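Local atomic coordinates of bifunctional endomannanase/endoglucanase (Caldanaerobius polysaccharolyticus, PDB entry 3W0K), a protein that probably hydrolyses internal beta-1,4 linkages of mannan and cellulose-type glucan chains, as a family 5 glycoside hydrolase with a beta/alpha-barrel fold. Residues M1-V13 with E285-I299. Numbering follows the deposited sequence.
Sequences MKKYGFNFQWMYV and EWGYSLWNFKGPFGI
Gly5 pairs with Ser289, and Phe6 with Leu290, where strands 4-7 and 287-290 run parallel, their segment axes 29° apart and 4.2 Å at closest approach. The register rests on three backbone hydrogen bonds: Gly5 N to Tyr288 O (3.1 Å), Leu290 N to Gly5 O (3.0 Å) and Asn7 N to Leu290 O (2.9 Å). Leu290 O also accepts a hydrogen bond from Asn7 ND2 (3.2 Å); this second donor sits above the carbonyl plane, whereas Asn7 N approaches end-on, so one oxygen takes a bond from both the backbone and the side chain of Asn7. The amide is held further by Gly257 O at ND2 and Arg40 NH1 at OD1. These are the first and last strands of the eight-stranded parallel beta barrel, so their bonding closes the TIM barrel.

On the face carrying Tyr4 and Phe6, Tyr4 sets its ring edge against the face of Tyr288 (centroids 4.9 Å apart, planes at 69°), with CD1 over the centre of that ring. With CG between its backbone N and carbonyl carbon (chi1 44°), Tyr288 lays its ring face against that edge, and its OH is hydrogen-bonded to Leu325 O. A serine in its place would probably leave the Tyr4 edge without its aromatic partner and Leu325 O without that hydroxyl. Further along, Phe293 turns its edge onto the face of Phe6, nearly perpendicular to it, while Phe8 CE1 meets Phe293 CB at 3.6 Å, completing an aromatic cluster that continues onto Leu31 and Ala27 of helix 25-33.

Beyond the strands, Trp291 presents its indole edge to the face of Tyr12, CZ2 lying 3.6 Å from Tyr12 CZ. A bound Tris molecule, probably from the crystallisation liquor, lies close to the indole, consistent with a pocket at the C-terminal ends of the strands, where TIM-barrel active sites lie.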
# COMPACT_ATOMS: atom_id res chain seq x y z
N MET A 1 -6.91 18.20 2.91
CA MET A 1 -7.12 17.50 1.61
C MET A 1 -6.76 16.03 1.72
O MET A 1 -5.65 15.67 2.13
CB MET A 1 -6.29 18.17 0.51
N LYS A 2 -7.71 15.16 1.35
CA LYS A 2 -7.49 13.72 1.41
C LYS A 2 -6.57 13.27 0.28
O LYS A 2 -6.52 13.89 -0.78
CB LYS A 2 -8.82 12.97 1.35
CG LYS A 2 -9.81 13.37 2.44
CD LYS A 2 -9.24 13.18 3.83
CE LYS A 2 -10.19 13.71 4.88
NZ LYS A 2 -9.65 13.54 6.25
N LYS A 3 -5.86 12.17 0.52
CA LYS A 3 -4.92 11.62 -0.45
C LYS A 3 -5.54 10.57 -1.36
O LYS A 3 -6.01 9.53 -0.90
CB LYS A 3 -3.71 11.04 0.28
CG LYS A 3 -2.85 12.10 0.94
CD LYS A 3 -1.86 11.50 1.92
CE LYS A 3 -0.90 12.55 2.44
NZ LYS A 3 -1.60 13.66 3.15
N TYR A 4 -5.51 10.84 -2.67
CA TYR A 4 -6.06 9.92 -3.66
C TYR A 4 -5.03 9.66 -4.74
O TYR A 4 -4.50 10.59 -5.35
CB TYR A 4 -7.31 10.51 -4.31
CG TYR A 4 -8.40 10.83 -3.33
CD1 TYR A 4 -9.21 9.82 -2.81
CD2 TYR A 4 -8.62 12.14 -2.91
CE1 TYR A 4 -10.21 10.11 -1.88
CE2 TYR A 4 -9.62 12.43 -1.99
CZ TYR A 4 -10.40 11.42 -1.48
OH TYR A 4 -11.39 11.72 -0.57
N GLY A 5 -4.75 8.39 -5.01
CA GLY A 5 -3.77 8.10 -6.02
C GLY A 5 -3.58 6.65 -6.38
O GLY A 5 -4.52 5.84 -6.37
N PHE A 6 -2.33 6.32 -6.69
CA PHE A 6 -1.96 4.98 -7.12
C PHE A 6 -0.61 4.55 -6.58
O PHE A 6 0.23 5.38 -6.21
CB PHE A 6 -1.84 4.95 -8.65
CG PHE A 6 -3.10 5.30 -9.38
CD1 PHE A 6 -3.95 4.31 -9.85
CD2 PHE A 6 -3.44 6.64 -9.59
CE1 PHE A 6 -5.13 4.64 -10.52
CE2 PHE A 6 -4.62 6.98 -10.25
CZ PHE A 6 -5.47 5.97 -10.72
N ASN A 7 -0.41 3.24 -6.53
CA ASN A 7 0.87 2.67 -6.14
C ASN A 7 1.61 2.47 -7.47
O ASN A 7 0.99 2.18 -8.49
CB ASN A 7 0.71 1.30 -5.49
CG ASN A 7 0.25 1.36 -4.06
OD1 ASN A 7 1.03 1.13 -3.14
ND2 ASN A 7 -1.05 1.59 -3.86
N PHE A 8 2.93 2.66 -7.45
CA PHE A 8 3.76 2.44 -8.63
C PHE A 8 4.85 1.47 -8.23
O PHE A 8 5.43 1.59 -7.15
CB PHE A 8 4.32 3.75 -9.17
CG PHE A 8 3.33 4.53 -10.00
CD1 PHE A 8 3.07 4.17 -11.32
CD2 PHE A 8 2.65 5.62 -9.45
CE1 PHE A 8 2.14 4.87 -12.08
CE2 PHE A 8 1.72 6.33 -10.20
CZ PHE A 8 1.47 5.95 -11.52
N GLN A 9 5.11 0.51 -9.11
CA GLN A 9 6.08 -0.55 -8.86
C GLN A 9 7.47 -0.36 -9.48
O GLN A 9 8.16 -1.34 -9.79
CB GLN A 9 5.45 -1.88 -9.31
CG GLN A 9 4.24 -2.35 -8.46
CD GLN A 9 2.97 -1.51 -8.63
OE1 GLN A 9 2.28 -1.21 -7.65
NE2 GLN A 9 2.65 -1.16 -9.87
N TRP A 10 7.90 0.89 -9.58
CA TRP A 10 9.20 1.23 -10.18
C TRP A 10 10.42 0.59 -9.53
O TRP A 10 11.42 0.32 -10.20
CB TRP A 10 9.38 2.75 -10.22
CG TRP A 10 8.23 3.48 -10.87
CD1 TRP A 10 7.43 3.03 -11.88
CD2 TRP A 10 7.77 4.79 -10.55
NE1 TRP A 10 6.50 3.98 -12.21
CE2 TRP A 10 6.68 5.07 -11.41
CE3 TRP A 10 8.16 5.76 -9.62
CZ2 TRP A 10 5.98 6.28 -11.36
CZ3 TRP A 10 7.47 6.96 -9.57
CH2 TRP A 10 6.39 7.21 -10.43
N MET A 11 10.35 0.33 -8.22
CA MET A 11 11.47 -0.28 -7.48
C MET A 11 10.86 -1.32 -6.54
O MET A 11 11.36 -1.56 -5.43
CB MET A 11 12.22 0.79 -6.69
CG MET A 11 13.57 0.34 -6.15
SD MET A 11 14.39 1.56 -5.08
CE MET A 11 14.57 2.87 -6.19
N TYR A 12 9.84 -2.00 -7.04
CA TYR A 12 9.07 -3.00 -6.30
C TYR A 12 9.74 -4.33 -5.95
O TYR A 12 9.69 -4.77 -4.80
CB TYR A 12 7.76 -3.23 -7.05
CG TYR A 12 6.78 -4.16 -6.39
CD1 TYR A 12 6.43 -4.00 -5.05
CD2 TYR A 12 6.19 -5.19 -7.11
CE1 TYR A 12 5.51 -4.85 -4.45
CE2 TYR A 12 5.27 -6.04 -6.52
CZ TYR A 12 4.93 -5.86 -5.19
OH TYR A 12 4.03 -6.72 -4.59
N VAL A 13 10.31 -5.00 -6.95
CA VAL A 13 10.96 -6.29 -6.72
C VAL A 13 12.32 -6.35 -7.40
O VAL A 13 12.44 -6.11 -8.60
CB VAL A 13 10.08 -7.47 -7.24
CG1 VAL A 13 10.83 -8.79 -7.10
CG2 VAL A 13 8.78 -7.54 -6.45
N GLU A 285 -14.97 9.36 4.48
CA GLU A 285 -14.07 10.45 4.14
C GLU A 285 -12.62 9.96 4.18
O GLU A 285 -11.73 10.61 4.73
CB GLU A 285 -14.28 11.66 5.06
CG GLU A 285 -15.63 12.34 4.86
CD GLU A 285 -15.76 13.65 5.63
OE1 GLU A 285 -14.74 14.18 6.11
OE2 GLU A 285 -16.90 14.15 5.75
N TRP A 286 -12.41 8.78 3.61
CA TRP A 286 -11.09 8.17 3.55
C TRP A 286 -10.46 8.32 2.18
O TRP A 286 -11.13 8.19 1.15
CB TRP A 286 -11.18 6.66 3.81
CG TRP A 286 -11.49 6.24 5.21
CD1 TRP A 286 -11.64 7.04 6.30
CD2 TRP A 286 -11.68 4.90 5.65
NE1 TRP A 286 -11.91 6.27 7.41
CE2 TRP A 286 -11.94 4.95 7.04
CE3 TRP A 286 -11.65 3.65 5.02
CZ2 TRP A 286 -12.17 3.80 7.80
CZ3 TRP A 286 -11.89 2.51 5.78
CH2 TRP A 286 -12.14 2.59 7.16
N GLY A 287 -9.15 8.56 2.18
CA GLY A 287 -8.41 8.65 0.93
C GLY A 287 -8.10 7.22 0.54
O GLY A 287 -8.15 6.31 1.39
N TYR A 288 -7.76 7.00 -0.72
CA TYR A 288 -7.46 5.65 -1.19
C TYR A 288 -6.49 5.64 -2.36
O TYR A 288 -6.44 6.59 -3.15
CB TYR A 288 -8.76 4.92 -1.56
CG TYR A 288 -9.75 5.74 -2.36
CD1 TYR A 288 -9.62 5.88 -3.74
CD2 TYR A 288 -10.82 6.36 -1.73
CE1 TYR A 288 -10.54 6.62 -4.48
CE2 TYR A 288 -11.76 7.10 -2.46
CZ TYR A 288 -11.60 7.23 -3.83
OH TYR A 288 -12.53 7.95 -4.56
N SER A 289 -5.71 4.57 -2.45
CA SER A 289 -4.71 4.41 -3.50
C SER A 289 -4.83 3.04 -4.16
O SER A 289 -4.68 2.01 -3.49
CB SER A 289 -3.31 4.58 -2.90
OG SER A 289 -2.30 4.54 -3.89
N LEU A 290 -5.13 3.02 -5.46
CA LEU A 290 -5.29 1.77 -6.20
C LEU A 290 -3.93 1.09 -6.35
O LEU A 290 -2.90 1.77 -6.50
CB LEU A 290 -5.90 2.07 -7.58
CG LEU A 290 -6.63 0.92 -8.28
CD1 LEU A 290 -7.90 0.55 -7.52
CD2 LEU A 290 -6.97 1.33 -9.70
N TRP A 291 -3.91 -0.24 -6.31
CA TRP A 291 -2.65 -0.97 -6.40
C TRP A 291 -1.85 -0.73 -7.69
O TRP A 291 -0.62 -0.62 -7.64
CB TRP A 291 -2.85 -2.47 -6.15
CG TRP A 291 -1.58 -3.26 -6.30
CD1 TRP A 291 -1.36 -4.31 -7.14
CD2 TRP A 291 -0.34 -3.03 -5.62
NE1 TRP A 291 -0.06 -4.74 -7.04
CE2 TRP A 291 0.59 -3.97 -6.11
CE3 TRP A 291 0.08 -2.11 -4.64
CZ2 TRP A 291 1.92 -4.02 -5.66
CZ3 TRP A 291 1.40 -2.17 -4.20
CH2 TRP A 291 2.30 -3.12 -4.71
N ASN A 292 -2.52 -0.67 -8.83
CA ASN A 292 -1.82 -0.41 -10.10
C ASN A 292 -2.46 0.78 -10.81
O ASN A 292 -3.61 1.13 -10.55
CB ASN A 292 -1.94 -1.59 -11.08
CG ASN A 292 -1.18 -2.82 -10.66
OD1 ASN A 292 -1.55 -3.93 -11.03
ND2 ASN A 292 -0.07 -2.64 -9.96
N PHE A 293 -1.68 1.41 -11.68
CA PHE A 293 -2.17 2.48 -12.54
C PHE A 293 -2.32 1.66 -13.83
O PHE A 293 -3.42 1.48 -14.35
CB PHE A 293 -1.15 3.60 -12.72
CG PHE A 293 -1.55 4.61 -13.75
CD1 PHE A 293 -2.67 5.42 -13.55
CD2 PHE A 293 -0.85 4.72 -14.95
CE1 PHE A 293 -3.08 6.32 -14.53
CE2 PHE A 293 -1.26 5.61 -15.94
CZ PHE A 293 -2.38 6.41 -15.73
N LYS A 294 -1.19 1.16 -14.33
CA LYS A 294 -1.17 0.28 -15.49
C LYS A 294 -0.96 -1.10 -14.87
O LYS A 294 -0.21 -1.23 -13.90
CB LYS A 294 -0.01 0.61 -16.43
CG LYS A 294 -0.30 1.77 -17.37
CD LYS A 294 0.90 2.09 -18.25
CE LYS A 294 2.01 2.73 -17.45
NZ LYS A 294 3.16 3.08 -18.32
N GLY A 295 -1.66 -2.10 -15.38
CA GLY A 295 -1.52 -3.44 -14.83
C GLY A 295 -2.87 -4.05 -14.47
O GLY A 295 -3.89 -3.37 -14.55
N PRO A 296 -2.89 -5.32 -14.04
CA PRO A 296 -4.12 -6.04 -13.67
C PRO A 296 -5.01 -5.33 -12.65
O PRO A 296 -6.24 -5.40 -12.75
CB PRO A 296 -3.58 -7.36 -13.13
CG PRO A 296 -2.34 -7.57 -13.93
CD PRO A 296 -1.72 -6.20 -13.91
N PHE A 297 -4.40 -4.69 -11.65
CA PHE A 297 -5.15 -3.97 -10.62
C PHE A 297 -5.28 -2.48 -10.95
O PHE A 297 -5.58 -1.67 -10.07
CB PHE A 297 -4.43 -4.08 -9.26
CG PHE A 297 -4.57 -5.42 -8.59
CD1 PHE A 297 -3.70 -6.46 -8.89
CD2 PHE A 297 -5.55 -5.63 -7.62
CE1 PHE A 297 -3.79 -7.68 -8.23
CE2 PHE A 297 -5.65 -6.84 -6.95
CZ PHE A 297 -4.77 -7.88 -7.26
N GLY A 298 -5.07 -2.12 -12.21
CA GLY A 298 -5.13 -0.72 -12.60
C GLY A 298 -6.35 -0.26 -13.38
O GLY A 298 -7.36 -0.96 -13.47
N ILE A 299 -6.26 0.95 -13.93
CA ILE A 299 -7.34 1.52 -14.73
C ILE A 299 -6.99 1.51 -16.22
O ILE A 299 -7.86 1.74 -17.06
CB ILE A 299 -7.70 2.97 -14.32
CG1 ILE A 299 -6.50 3.91 -14.51
CG2 ILE A 299 -8.20 3.00 -12.88
CD1 ILE A 299 -6.87 5.39 -14.44
O HOH W 1 -9.46 10.76 6.36
O HOH W 2 -12.31 14.17 7.64
O HOH W 3 -13.10 9.85 0.03
O HOH W 4 1.13 1.01 -10.97